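Local coordinates for protein peptidoglycan glycosyltransferase (Eggerthella lenta, PDB 4MNR) that belongs to the penicillin-binding protein family and has a domain of the beta-lactamase-like fold, an antiparallel sheet packed against helices, at residues V133-D138 with T320-A325; R175-L180 with L274-S279; K268-P273 with M338-V343. All coordinates share one frame; numbering follows the deposited sequence.

Contact 1. Residues V133-D138 with T320-A325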
ATOM      1  N   VAL A 133       1.060  -3.490   3.878  1.00  5.57           N
ATOM      2  CA  VAL A 133      -0.273  -3.178   4.380  1.00  7.93           C
ATOM      3  C   VAL A 133      -1.207  -4.336   4.024  1.00  9.52           C
ATOM      4  O   VAL A 133      -1.179  -4.824   2.900  1.00  9.73           O
ATOM      5  CB  VAL A 133      -0.818  -1.868   3.758  1.00 10.20           C
ATOM      6  CG1 VAL A 133      -2.293  -1.656   4.141  1.00 10.72           C
ATOM      7  CG2 VAL A 133       0.037  -0.667   4.175  1.00 11.22           C
ATOM      8  N   VAL A 134      -1.999  -4.797   4.993  1.00  6.08           N
ATOM      9  CA  VAL A 134      -2.980  -5.847   4.757  1.00  7.46           C
ATOM     10  C   VAL A 134      -4.322  -5.245   5.129  1.00  8.97           C
ATOM     11  O   VAL A 134      -4.461  -4.656   6.195  1.00  9.68           O
ATOM     12  CB  VAL A 134      -2.729  -7.077   5.651  1.00  7.42           C
ATOM     13  CG1 VAL A 134      -3.768  -8.138   5.393  1.00  7.99           C
ATOM     14  CG2 VAL A 134      -1.334  -7.655   5.414  1.00  9.75           C
HETATM   15  N   MSE A 135      -5.301  -5.410   4.247  0.60  6.61           N
HETATM   16  CA  MSE A 135      -6.618  -4.811   4.437  0.60  8.08           C
HETATM   17  C   MSE A 135      -7.716  -5.838   4.249  0.60  9.09           C
HETATM   18  O   MSE A 135      -7.540  -6.846   3.552  0.60  9.20           O
HETATM   19  CB  MSE A 135      -6.839  -3.684   3.421  0.60  9.36           C
HETATM   20  CG  MSE A 135      -5.782  -2.604   3.442  0.60 12.83           C
HETATM   21 SE   MSE A 135      -6.332  -1.005   2.480  0.50 16.04          SE
HETATM   22  CE  MSE A 135      -7.488  -0.307   3.857  0.60 12.82           C
ATOM     23  N   ASP A 136      -8.859  -5.569   4.871  1.00  9.75           N
ATOM     24  CA  ASP A 136     -10.088  -6.298   4.554  1.00 10.30           C
ATOM     25  C   ASP A 136     -10.798  -5.485   3.483  1.00 11.36           C
ATOM     26  O   ASP A 136     -11.241  -4.371   3.743  1.00 10.66           O
ATOM     27  CB  ASP A 136     -10.986  -6.416   5.788  1.00 10.82           C
ATOM     28  CG  ASP A 136     -12.296  -7.157   5.497  1.00 16.51           C
ATOM     29  OD1 ASP A 136     -12.650  -7.362   4.307  1.00 15.60           O
ATOM     30  OD2 ASP A 136     -12.994  -7.541   6.463  1.00 20.02           O
ATOM     31  N   PRO A 137     -10.914  -6.034   2.267  1.00 10.12           N
ATOM     32  CA  PRO A 137     -11.458  -5.224   1.171  1.00 11.15           C
ATOM     33  C   PRO A 137     -12.938  -4.906   1.338  1.00 13.59           C
ATOM     34  O   PRO A 137     -13.448  -3.999   0.694  1.00 16.00           O
ATOM     35  CB  PRO A 137     -11.231  -6.103  -0.071  1.00 11.47           C
ATOM     36  CG  PRO A 137     -11.164  -7.495   0.474  1.00 11.47           C
ATOM     37  CD  PRO A 137     -10.549  -7.396   1.839  1.00 10.15           C
ATOM     38  N   ASP A 138     -13.626  -5.643   2.200  0.57 12.98           N
ATOM     39  CA  ASP A 138     -15.061  -5.450   2.346  0.57 14.40           C
ATOM     40  C   ASP A 138     -15.404  -4.305   3.303  0.57 12.54           C
ATOM     41  O   ASP A 138     -16.516  -3.769   3.259  0.57 14.10           O
ATOM     42  CB  ASP A 138     -15.737  -6.754   2.781  0.57 19.44           C
ATOM     43  CG  ASP A 138     -15.736  -7.810   1.681  0.57 30.38           C
ATOM     44  OD1 ASP A 138     -16.066  -7.472   0.522  0.57 33.98           O
ATOM     45  OD2 ASP A 138     -15.399  -8.980   1.974  0.57 34.86           O
ATOM     46  N   THR A 320       1.539   5.896  -2.084  1.00  8.05           N
ATOM     47  CA  THR A 320       1.862   5.244  -0.817  1.00 10.44           C
ATOM     48  C   THR A 320       1.551   3.761  -0.898  1.00 11.30           C
ATOM     49  O   THR A 320       0.814   3.328  -1.773  1.00  8.75           O
ATOM     50  CB  THR A 320       1.057   5.854   0.335  1.00 10.88           C
ATOM     51  OG1 THR A 320      -0.343   5.743   0.062  1.00 11.05           O
ATOM     52  CG2 THR A 320       1.413   7.302   0.513  1.00 12.32           C
ATOM     53  N   VAL A 321       2.093   2.971   0.026  1.00 10.21           N
ATOM     54  CA  VAL A 321       1.769   1.548   0.049  1.00  9.27           C
ATOM     55  C   VAL A 321       0.281   1.378   0.379  1.00 10.60           C
ATOM     56  O   VAL A 321      -0.402   0.505  -0.165  1.00 10.11           O
ATOM     57  CB  VAL A 321       2.669   0.794   1.042  1.00 10.24           C
ATOM     58  CG1 VAL A 321       2.329  -0.702   1.053  1.00 12.93           C
ATOM     59  CG2 VAL A 321       4.129   1.022   0.659  1.00 11.41           C
ATOM     60  N   LEU A 322      -0.230   2.255   1.241  1.00  9.87           N
ATOM     61  CA  LEU A 322      -1.658   2.272   1.553  1.00 12.08           C
ATOM     62  C   LEU A 322      -2.501   2.481   0.296  1.00  6.97           C
ATOM     63  O   LEU A 322      -3.495   1.771   0.088  1.00  9.71           O
ATOM     64  CB  LEU A 322      -1.955   3.372   2.580  1.00 12.55           C
ATOM     65  CG  LEU A 322      -3.422   3.582   2.937  1.00 12.25           C
ATOM     66  CD1 LEU A 322      -4.060   2.299   3.499  1.00 11.90           C
ATOM     67  CD2 LEU A 322      -3.577   4.735   3.928  1.00 14.32           C
ATOM     68  N   GLU A 323      -2.088   3.425  -0.557  1.00  7.63           N
ATOM     69  CA  GLU A 323      -2.801   3.667  -1.807  1.00  8.67           C
ATOM     70  C   GLU A 323      -2.785   2.418  -2.690  1.00  7.92           C
ATOM     71  O   GLU A 323      -3.803   2.063  -3.279  1.00 10.24           O
ATOM     72  CB  GLU A 323      -2.208   4.850  -2.575  1.00 12.64           C
ATOM     73  CG  GLU A 323      -2.683   4.961  -4.025  1.00 13.48           C
ATOM     74  CD  GLU A 323      -4.182   5.251  -4.164  1.00 17.83           C
ATOM     75  OE1 GLU A 323      -4.757   5.964  -3.314  1.00 24.17           O
ATOM     76  OE2 GLU A 323      -4.792   4.758  -5.139  1.00 16.28           O
HETATM   77  N   MSE A 324      -1.644   1.745  -2.780  1.00  8.87           N
HETATM   78  CA  MSE A 324      -1.601   0.536  -3.604  1.00 10.31           C
HETATM   79  C   MSE A 324      -2.457  -0.591  -3.039  1.00 10.24           C
HETATM   80  O   MSE A 324      -3.031  -1.373  -3.782  1.00  9.98           O
HETATM   81  CB  MSE A 324      -0.156   0.079  -3.878  1.00 11.50           C
HETATM   82  CG  MSE A 324       0.662   1.114  -4.631  1.00 10.95           C
HETATM   83 SE   MSE A 324      -0.240   1.836  -6.219  0.76 18.05          SE
HETATM   84  CE  MSE A 324      -0.523   0.169  -7.196  1.00 17.28           C
ATOM     85  N   ALA A 325      -2.575  -0.663  -1.718  1.00  7.43           N
ATOM     86  CA  ALA A 325      -3.482  -1.616  -1.116  1.00  7.95           C
ATOM     87  C   ALA A 325      -4.918  -1.247  -1.469  1.00  9.38           C
ATOM     88  O   ALA A 325      -5.720  -2.120  -1.769  1.00 10.24           O
ATOM     89  CB  ALA A 325      -3.283  -1.672   0.397  1.00 11.23           C
TER

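Contact 2. Residues R175-L180 with L274-S279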
ATOM      1  N   ARG A 175       6.929   4.101   6.471  1.00 10.58           N
ATOM      2  CA  ARG A 175       6.960   3.757   5.059  1.00 10.78           C
ATOM      3  C   ARG A 175       5.644   3.234   4.526  1.00 11.36           C
ATOM      4  O   ARG A 175       5.435   3.219   3.316  1.00 14.45           O
ATOM      5  CB  ARG A 175       8.055   2.728   4.788  1.00 10.65           C
ATOM      6  CG  ARG A 175       9.464   3.328   4.851  1.00  9.51           C
ATOM      7  CD  ARG A 175      10.523   2.243   4.638  1.00  9.58           C
ATOM      8  NE  ARG A 175      11.804   2.839   4.273  1.00 12.44           N
ATOM      9  CZ  ARG A 175      12.669   3.356   5.141  1.00 14.81           C
ATOM     10  NH1 ARG A 175      12.418   3.328   6.441  1.00 13.29           N
ATOM     11  NH2 ARG A 175      13.792   3.901   4.696  1.00 20.70           N
ATOM     12  N   ALA A 176       4.772   2.763   5.410  1.00  9.53           N
ATOM     13  CA  ALA A 176       3.515   2.150   4.976  1.00  7.56           C
ATOM     14  C   ALA A 176       2.437   3.146   4.584  1.00 11.35           C
ATOM     15  O   ALA A 176       1.656   2.900   3.651  1.00 12.97           O
ATOM     16  CB  ALA A 176       2.987   1.190   6.058  1.00  8.74           C
ATOM     17  N   ALA A 177       2.357   4.241   5.326  1.00 12.85           N
ATOM     18  CA  ALA A 177       1.356   5.265   5.068  1.00 12.28           C
ATOM     19  C   ALA A 177       2.009   6.576   4.667  1.00 12.78           C
ATOM     20  O   ALA A 177       1.411   7.367   3.946  1.00 15.07           O
ATOM     21  CB  ALA A 177       0.494   5.479   6.292  1.00 15.19           C
ATOM     22  N   GLY A 178       3.228   6.800   5.145  1.00 13.56           N
ATOM     23  CA  GLY A 178       3.821   8.134   5.140  1.00 12.77           C
ATOM     24  C   GLY A 178       4.803   8.498   4.043  1.00 13.33           C
ATOM     25  O   GLY A 178       5.334   9.609   4.043  1.00 16.05           O
ATOM     26  N   SER A 179       5.025   7.575   3.108  1.00 10.11           N
ATOM     27  CA  SER A 179       6.069   7.709   2.088  1.00 12.95           C
ATOM     28  C   SER A 179       5.556   7.446   0.667  1.00 13.69           C
ATOM     29  O   SER A 179       4.847   6.470   0.438  1.00 12.68           O
ATOM     30  CB  SER A 179       7.199   6.717   2.396  1.00 14.39           C
ATOM     31  OG  SER A 179       7.822   7.036   3.628  1.00 15.77           O
ATOM     32  N   LEU A 180       5.947   8.286  -0.295  1.00 13.31           N
ATOM     33  CA  LEU A 180       5.597   8.036  -1.699  1.00  9.12           C
ATOM     34  C   LEU A 180       6.634   7.175  -2.398  1.00  9.91           C
ATOM     35  O   LEU A 180       7.838   7.413  -2.275  1.00 14.00           O
ATOM     36  CB  LEU A 180       5.456   9.341  -2.485  1.00 10.99           C
ATOM     37  CG  LEU A 180       4.263  10.214  -2.116  1.00 11.47           C
ATOM     38  CD1 LEU A 180       4.307  11.506  -2.938  1.00 15.83           C
ATOM     39  CD2 LEU A 180       2.968   9.463  -2.345  1.00 12.85           C
ATOM     40  N   LEU A 274      -2.986   8.684  10.515  1.00 16.05           N
ATOM     41  CA  LEU A 274      -1.549   8.875  10.395  1.00 15.21           C
ATOM     42  C   LEU A 274      -1.281   9.729   9.167  1.00 15.54           C
ATOM     43  O   LEU A 274      -2.043   9.686   8.203  1.00 18.68           O
ATOM     44  CB  LEU A 274      -0.852   7.530  10.242  1.00 14.71           C
ATOM     45  CG  LEU A 274      -1.267   6.442  11.243  1.00 17.63           C
ATOM     46  CD1 LEU A 274      -0.472   5.183  10.990  1.00 19.57           C
ATOM     47  CD2 LEU A 274      -1.112   6.930  12.683  1.00 20.20           C
ATOM     48  N   TYR A 275      -0.203  10.501   9.202  1.00 13.62           N
ATOM     49  CA  TYR A 275       0.182  11.307   8.056  1.00 15.88           C
ATOM     50  C   TYR A 275       0.300  10.440   6.824  1.00 17.06           C
ATOM     51  O   TYR A 275       1.008   9.436   6.836  1.00 14.59           O
ATOM     52  CB  TYR A 275       1.515  11.990   8.300  1.00 14.34           C
ATOM     53  CG  TYR A 275       2.044  12.639   7.048  1.00 17.26           C
ATOM     54  CD1 TYR A 275       1.446  13.783   6.542  1.00 21.29           C
ATOM     55  CD2 TYR A 275       3.114  12.092   6.359  1.00 21.62           C
ATOM     56  CE1 TYR A 275       1.914  14.379   5.382  1.00 24.00           C
ATOM     57  CE2 TYR A 275       3.593  12.685   5.197  1.00 21.29           C
ATOM     58  CZ  TYR A 275       2.982  13.822   4.716  1.00 22.66           C
ATOM     59  OH  TYR A 275       3.449  14.423   3.566  1.00 28.12           O
ATOM     60  N   THR A 276      -0.409  10.829   5.768  1.00 15.04           N
ATOM     61  CA  THR A 276      -0.338  10.107   4.504  1.00 14.72           C
ATOM     62  C   THR A 276      -0.286  11.134   3.380  1.00 16.19           C
ATOM     63  O   THR A 276      -1.238  11.896   3.184  1.00 19.69           O
ATOM     64  CB  THR A 276      -1.575   9.201   4.303  1.00 19.84           C
ATOM     65  OG1 THR A 276      -1.757   8.356   5.445  1.00 27.54           O
ATOM     66  CG2 THR A 276      -1.407   8.330   3.073  1.00 19.44           C
ATOM     67  N   PRO A 277       0.836  11.185   2.649  1.00 15.35           N
ATOM     68  CA  PRO A 277       0.912  12.156   1.553  1.00 13.63           C
ATOM     69  C   PRO A 277      -0.043  11.764   0.429  1.00 15.14           C
ATOM     70  O   PRO A 277      -0.296  10.583   0.196  1.00 15.02           O
ATOM     71  CB  PRO A 277       2.367  12.042   1.082  1.00 15.06           C
ATOM     72  CG  PRO A 277       2.768  10.631   1.442  1.00 14.34           C
ATOM     73  CD  PRO A 277       2.032  10.329   2.733  1.00 13.95           C
ATOM     74  N   GLU A 278      -0.574  12.769  -0.254  1.00 15.32           N
ATOM     75  CA  GLU A 278      -1.402  12.548  -1.429  1.00 14.09           C
ATOM     76  C   GLU A 278      -0.602  11.761  -2.473  1.00 10.49           C
ATOM     77  O   GLU A 278       0.551  12.109  -2.753  1.00 13.84           O
ATOM     78  CB  GLU A 278      -1.765  13.923  -1.990  1.00 16.24           C
ATOM     79  CG  GLU A 278      -2.819  13.943  -3.053  1.00 21.87           C
ATOM     80  CD  GLU A 278      -3.106  15.366  -3.520  1.00 31.96           C
ATOM     81  OE1 GLU A 278      -2.575  16.317  -2.909  1.00 34.53           O
ATOM     82  OE2 GLU A 278      -3.845  15.536  -4.504  1.00 31.51           O
ATOM     83  N   SER A 279      -1.200  10.713  -3.043  1.00 11.47           N
ATOM     84  CA  SER A 279      -0.573  10.020  -4.174  1.00 10.23           C
ATOM     85  C   SER A 279      -0.760  10.891  -5.408  1.00 11.88           C
ATOM     86  O   SER A 279      -1.756  11.606  -5.522  1.00 15.26           O
ATOM     87  CB  SER A 279      -1.183   8.628  -4.372  1.00 11.45           C
ATOM     88  OG  SER A 279      -0.867   7.786  -3.275  1.00 11.82           O
TER

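Contact 3. Residues K268-P273 with M338-V343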
ATOM      1  N   LYS A 268      -6.059  12.783  -4.785  1.00 17.89           N
ATOM      2  CA  LYS A 268      -7.081  13.038  -3.772  1.00 22.20           C
ATOM      3  C   LYS A 268      -6.441  13.001  -2.386  1.00 19.65           C
ATOM      4  O   LYS A 268      -5.607  12.156  -2.097  1.00 22.38           O
ATOM      5  CB  LYS A 268      -8.177  11.977  -3.835  1.00 26.58           C
ATOM      6  CG  LYS A 268      -8.796  11.776  -5.203  1.00 32.91           C
ATOM      7  CD  LYS A 268      -9.666  12.953  -5.613  1.00 41.51           C
ATOM      8  CE  LYS A 268     -10.261  12.722  -6.990  1.00 47.05           C
ATOM      9  NZ  LYS A 268     -10.868  11.365  -7.089  1.00 50.28           N
ATOM     10  N   GLU A 269      -6.826  13.937  -1.531  1.00 35.83           N
ATOM     11  CA  GLU A 269      -6.393  13.870  -0.150  1.00 42.10           C
ATOM     12  C   GLU A 269      -7.293  12.873   0.557  1.00 40.61           C
ATOM     13  O   GLU A 269      -8.507  13.044   0.621  1.00 42.41           O
ATOM     14  CB  GLU A 269      -6.428  15.248   0.513  1.00 53.45           C
ATOM     15  CG  GLU A 269      -5.168  16.070   0.249  1.00 61.08           C
ATOM     16  CD  GLU A 269      -5.344  17.547   0.553  1.00 67.80           C
ATOM     17  OE1 GLU A 269      -5.906  18.267  -0.302  1.00 69.97           O
ATOM     18  OE2 GLU A 269      -4.917  17.988   1.642  1.00 69.54           O
ATOM     19  N   ILE A 270      -6.690  11.803   1.042  1.00 35.39           N
ATOM     20  CA  ILE A 270      -7.448  10.766   1.714  1.00 33.05           C
ATOM     21  C   ILE A 270      -7.253  10.910   3.211  1.00 27.69           C
ATOM     22  O   ILE A 270      -6.129  10.983   3.698  1.00 31.80           O
ATOM     23  CB  ILE A 270      -7.046   9.377   1.200  1.00 35.90           C
ATOM     24  CG1 ILE A 270      -7.635   9.181  -0.204  1.00 38.36           C
ATOM     25  CG2 ILE A 270      -7.531   8.282   2.151  1.00 36.82           C
ATOM     26  CD1 ILE A 270      -6.840   8.252  -1.095  1.00 38.94           C
ATOM     27  N   ASP A 271      -8.367  10.986   3.930  1.00 16.30           N
ATOM     28  CA  ASP A 271      -8.353  11.182   5.366  1.00 17.82           C
ATOM     29  C   ASP A 271      -7.795   9.925   6.045  1.00 18.88           C
ATOM     30  O   ASP A 271      -8.184   8.805   5.706  1.00 21.05           O
ATOM     31  CB  ASP A 271      -9.788  11.451   5.818  1.00 23.08           C
ATOM     32  CG  ASP A 271      -9.887  11.897   7.264  1.00 34.46           C
ATOM     33  OD1 ASP A 271      -8.930  12.506   7.789  1.00 37.30           O
ATOM     34  OD2 ASP A 271     -10.947  11.647   7.871  1.00 43.00           O
ATOM     35  N   PHE A 272      -6.877  10.109   6.989  1.00 18.77           N
ATOM     36  CA  PHE A 272      -6.283   8.975   7.701  1.00 16.21           C
ATOM     37  C   PHE A 272      -5.680   9.499   9.005  1.00 16.01           C
ATOM     38  O   PHE A 272      -5.207  10.638   9.053  1.00 19.86           O
ATOM     39  CB  PHE A 272      -5.232   8.272   6.811  1.00 14.88           C
ATOM     40  CG  PHE A 272      -4.912   6.863   7.237  1.00 14.18           C
ATOM     41  CD1 PHE A 272      -5.888   5.868   7.193  1.00 11.65           C
ATOM     42  CD2 PHE A 272      -3.639   6.524   7.670  1.00 14.18           C
ATOM     43  CE1 PHE A 272      -5.604   4.582   7.593  1.00 13.62           C
ATOM     44  CE2 PHE A 272      -3.352   5.233   8.064  1.00 12.36           C
ATOM     45  CZ  PHE A 272      -4.326   4.261   8.031  1.00 14.23           C
ATOM     46  N   PRO A 273      -5.729   8.695  10.082  1.00 16.27           N
ATOM     47  CA  PRO A 273      -5.215   9.203  11.362  1.00 19.86           C
ATOM     48  C   PRO A 273      -3.701   9.400  11.371  1.00 18.79           C
ATOM     49  O   PRO A 273      -3.200  10.205  12.150  1.00 22.35           O
ATOM     50  CB  PRO A 273      -5.633   8.124  12.371  1.00 18.35           C
ATOM     51  CG  PRO A 273      -5.890   6.903  11.553  1.00 18.31           C
ATOM     52  CD  PRO A 273      -6.436   7.413  10.247  1.00 16.53           C
HETATM   53  N   MSE A 338     -13.349   1.044  -0.100  1.00 12.29           N
HETATM   54  CA  MSE A 338     -13.827   1.466   1.217  1.00 10.41           C
HETATM   55  C   MSE A 338     -12.798   2.390   1.867  1.00 12.73           C
HETATM   56  O   MSE A 338     -11.596   2.258   1.620  1.00 13.52           O
HETATM   57  CB  MSE A 338     -14.056   0.244   2.113  1.00 11.40           C
HETATM   58  CG  MSE A 338     -15.053  -0.777   1.557  1.00 12.60           C
HETATM   59 SE   MSE A 338     -16.841  -0.056   1.302  0.62 15.45          SE
HETATM   60  CE  MSE A 338     -17.366  -0.007   3.178  1.00 16.69           C
ATOM     61  N   GLN A 339     -13.268   3.324   2.693  1.00  8.48           N
ATOM     62  CA  GLN A 339     -12.366   4.225   3.416  1.00 10.84           C
ATOM     63  C   GLN A 339     -11.459   3.406   4.349  1.00 10.34           C
ATOM     64  O   GLN A 339     -11.953   2.670   5.196  1.00  9.10           O
ATOM     65  CB  GLN A 339     -13.202   5.219   4.228  1.00 11.27           C
ATOM     66  CG  GLN A 339     -12.422   5.991   5.252  1.00 13.59           C
ATOM     67  CD  GLN A 339     -11.420   6.936   4.610  1.00 13.58           C
ATOM     68  OE1 GLN A 339     -11.745   7.643   3.658  1.00 15.57           O
ATOM     69  NE2 GLN A 339     -10.198   6.942   5.121  1.00 13.00           N
ATOM     70  N   PRO A 340     -10.129   3.521   4.190  1.00  8.71           N
ATOM     71  CA  PRO A 340      -9.245   2.770   5.097  1.00  8.57           C
ATOM     72  C   PRO A 340      -9.395   3.276   6.527  1.00 10.48           C
ATOM     73  O   PRO A 340      -9.500   4.483   6.729  1.00 11.11           O
ATOM     74  CB  PRO A 340      -7.844   3.089   4.574  1.00 12.59           C
ATOM     75  CG  PRO A 340      -8.010   4.338   3.741  1.00 19.52           C
ATOM     76  CD  PRO A 340      -9.375   4.233   3.141  1.00  9.73           C
ATOM     77  N   TYR A 341      -9.423   2.375   7.500  1.00  9.59           N
ATOM     78  CA  TYR A 341      -9.451   2.810   8.889  1.00 10.83           C
ATOM     79  C   TYR A 341      -8.656   1.892   9.806  1.00 11.34           C
ATOM     80  O   TYR A 341      -8.461   0.712   9.502  1.00 10.72           O
ATOM     81  CB  TYR A 341     -10.882   2.988   9.401  1.00 10.96           C
ATOM     82  CG  TYR A 341     -11.696   1.728   9.585  1.00 10.27           C
ATOM     83  CD1 TYR A 341     -12.297   1.105   8.502  1.00  9.02           C
ATOM     84  CD2 TYR A 341     -11.897   1.188  10.850  1.00 11.49           C
ATOM     85  CE1 TYR A 341     -13.056  -0.027   8.653  1.00 12.95           C
ATOM     86  CE2 TYR A 341     -12.670   0.053  11.019  1.00 11.13           C
ATOM     87  CZ  TYR A 341     -13.244  -0.551   9.916  1.00 11.81           C
ATOM     88  OH  TYR A 341     -14.016  -1.676  10.072  1.00 13.90           O
ATOM     89  N   LEU A 342      -8.224   2.461  10.927  1.00 11.45           N
ATOM     90  CA  LEU A 342      -7.285   1.823  11.827  1.00 10.18           C
ATOM     91  C   LEU A 342      -7.859   1.680  13.238  1.00 10.94           C
ATOM     92  O   LEU A 342      -7.381   0.870  14.023  1.00 12.98           O
ATOM     93  CB  LEU A 342      -6.022   2.687  11.864  1.00 17.20           C
ATOM     94  CG  LEU A 342      -4.654   2.148  12.232  1.00 21.69           C
ATOM     95  CD1 LEU A 342      -4.431   0.763  11.662  1.00 15.42           C
ATOM     96  CD2 LEU A 342      -3.606   3.131  11.701  1.00 13.46           C
ATOM     97  N   VAL A 343      -8.871   2.484  13.574  1.00 11.42           N
ATOM     98  CA  VAL A 343      -9.473   2.419  14.912  1.00 12.27           C
ATOM     99  C   VAL A 343     -10.852   1.803  14.862  1.00 12.96           C
ATOM    100  O   VAL A 343     -11.739   2.332  14.194  1.00 12.11           O
ATOM    101  CB  VAL A 343      -9.544   3.810  15.592  1.00 13.17           C
ATOM    102  CG1 VAL A 343     -10.323   3.732  16.929  1.00 15.37           C
ATOM    103  CG2 VAL A 343      -8.140   4.330  15.810  1.00 19.02           C
TER
HETATM  104  O   HOH W   1     -10.830  10.019   2.858  1.00 24.65           O

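Contact 1. Residues V133-D138 with T320-A325
Val133 and Met135, two residues apart on one face of a strand, meet the opening residues of helix 321-332 in an entirely apolar contact. Val133 divides its two methyls between two neighbours. CG1, anti to the backbone N (chi1 172°), rests on Ala325 CB at 3.9 Å. CG2 reaches the start of the helix instead, lying 3.9 Å from Val321 CG1, and the two valines lie alongside, pointing opposite ways. Met135, a selenomethionine modelled in two conformers, runs out toward Ala325; in the conformer described its SE is 3.8 Å from Ala325 CB. It also lies athwart the side chain of Leu322, nearly perpendicular to it, with SE 4.1 Å from Leu322 CD1. A methyl is all that Ala325 offers, and so both strand residues can approach the helix closely there. The axes come within 8.4 Å and cross at -33°, the layering of helix 321-332 on the antiparallel sheet of the penicillin-binding protein domain, where strand 130-135 lies beside strand 425-431. Val321 and Ala325 also touch that neighbouring strand, at Val430 and Ala428.

Two side-chain hydrogen bonds shape the segments themselves. Thr320 is the N-cap: its OG1 accepts from Glu323 N at 3.0 Å, satisfying an amide that the first turn cannot pair with a carbonyl. At the far end of the other segment an Asx turn bends the chain at Asp136-Asp138, Asp136 OD1 accepting from Asp138 N at 2.9 Å, with the N-H coming from above the carboxylate plane.

Contact 2. Residues R175-L180 with L274-S279
Two irregular loops of the penicillin-binding protein domain are pressed together here, Ala177 and Gly178 of the one against Tyr275, Thr276 and Pro277 of the other. The first loop leads toward helix 188-197 and the second toward helix 284-289; at their closest the backbones are 4.6 Å apart, measured from Gly178 CA to Thr276 CA. Gly178 presents only its backbone here, its CA 3.5 Å from Tyr275 O in a CA-H...O contact.

The carbonyl of Ala177 is the focus of the junction. Thr276 CA points a C-H at Ala177 O over 3.3 Å. With chi1 of Thr276 at -53° the hydroxyl lies beside the backbone N, which swings CG2 to the far side from that N and to 3.1 Å from Ala177 O. Pro277 CD adds a third carbon. Proline suits this place because it has no N-H to leave unpaired and brings a compact, rigid apolar ring. The hydroxyl of Thr276 turns back into its own segment, where OG1 donates to Leu274 O from above the carbonyl plane. Tyr275 comes alongside Gly178, whose O lies at the ring edge, 3.7 Å from CE2; Pro277 N sits over one face of the same ring, toward its rim.

Farther on, Leu180 CG packs on Pro277 CG at 3.9 Å, flank against flank with the side chains oppositely directed, while Leu180 CD2 reaches to 3.6 Å from Glu278 O.

The junction packs on the five-stranded sheet: Ala176 touches Ala131 and Val133 of strand 130-135, and Leu274 touches Met145 of strand 142-148. Ser279 OG bonds Thr320 N, just before helix 321-332.

Contact 3. Residues K268-P273 with M338-V343
Segments 268-273 and 338-343 run side by side in nearly the same direction, 18° apart over their touching parts, but too widely separated for backbone pairing: Phe272 CA and Tyr341 CA are 7.0 Å from each other. Gln339 bridges the gap at the polar edge, its length and two-ended amide fitting it to join main-chain groups of both segments. Its chain bends at chi2 (67°), bringing NE2 to 2.8 Å from Asp271 O in a weak, poorly aligned hydrogen bond. NE2 also donates to Pro340 O at 3.0 Å, along a lone pair in the carbonyl plane, so this bond, with the weaker one to Asp271 O, probably restrains the rotation of the amide. At its other end OE1 accepts from a water that in turn accepts from Asp271 N.

The apolar part centres on Phe272. Pro340 O lies in plane at the edge of its ring, 3.9 Å from CD1, and CE1 meets Pro340 CB at 4.0 Å. Leu342 CD2 comes to CZ at 3.9 Å, obliquely to the ring, while Pro273 CD lies over one face, toward its rim. A proline on each segment offers rigid, compact surface: Pro273 CG packs on Leu342 CB, and Pro340 CG on Ile270 CG2 at 4.3 Å.

Phe272 continues onto Ile142 and Met145, and Ile270 and Pro340 onto Met326. This is loop packing that joins the outer strand 142-148 of the five-stranded sheet and helix 321-332 to the connection leading into strand 343-347 of the other sheet.

How the contacts relate
The three contacts form one continuous cluster, with centres about 10 to 12 Å apart. Contact 2 is nested within the chain loop closed by contact 1, whereas contact 3 alternates with both along the sequence. Contacts 1 and 2 join at the start of helix 321-332, where Leu322 N probably donates to Ala176 O (3.1 Å), a partner from outside the helix for an amide of its first turn. Contacts 1 and 3 meet where Pro340 packs on Met135 and Ile270 on Glu323. Contacts 2 and 3 share the loop 268-279 and meet through Leu274 CD1 and Leu342 CD2, 3.8 Å apart. The side chain of Glu278 lies about 3 Å from a bound acetic acid, probably from the crystallisation liquor.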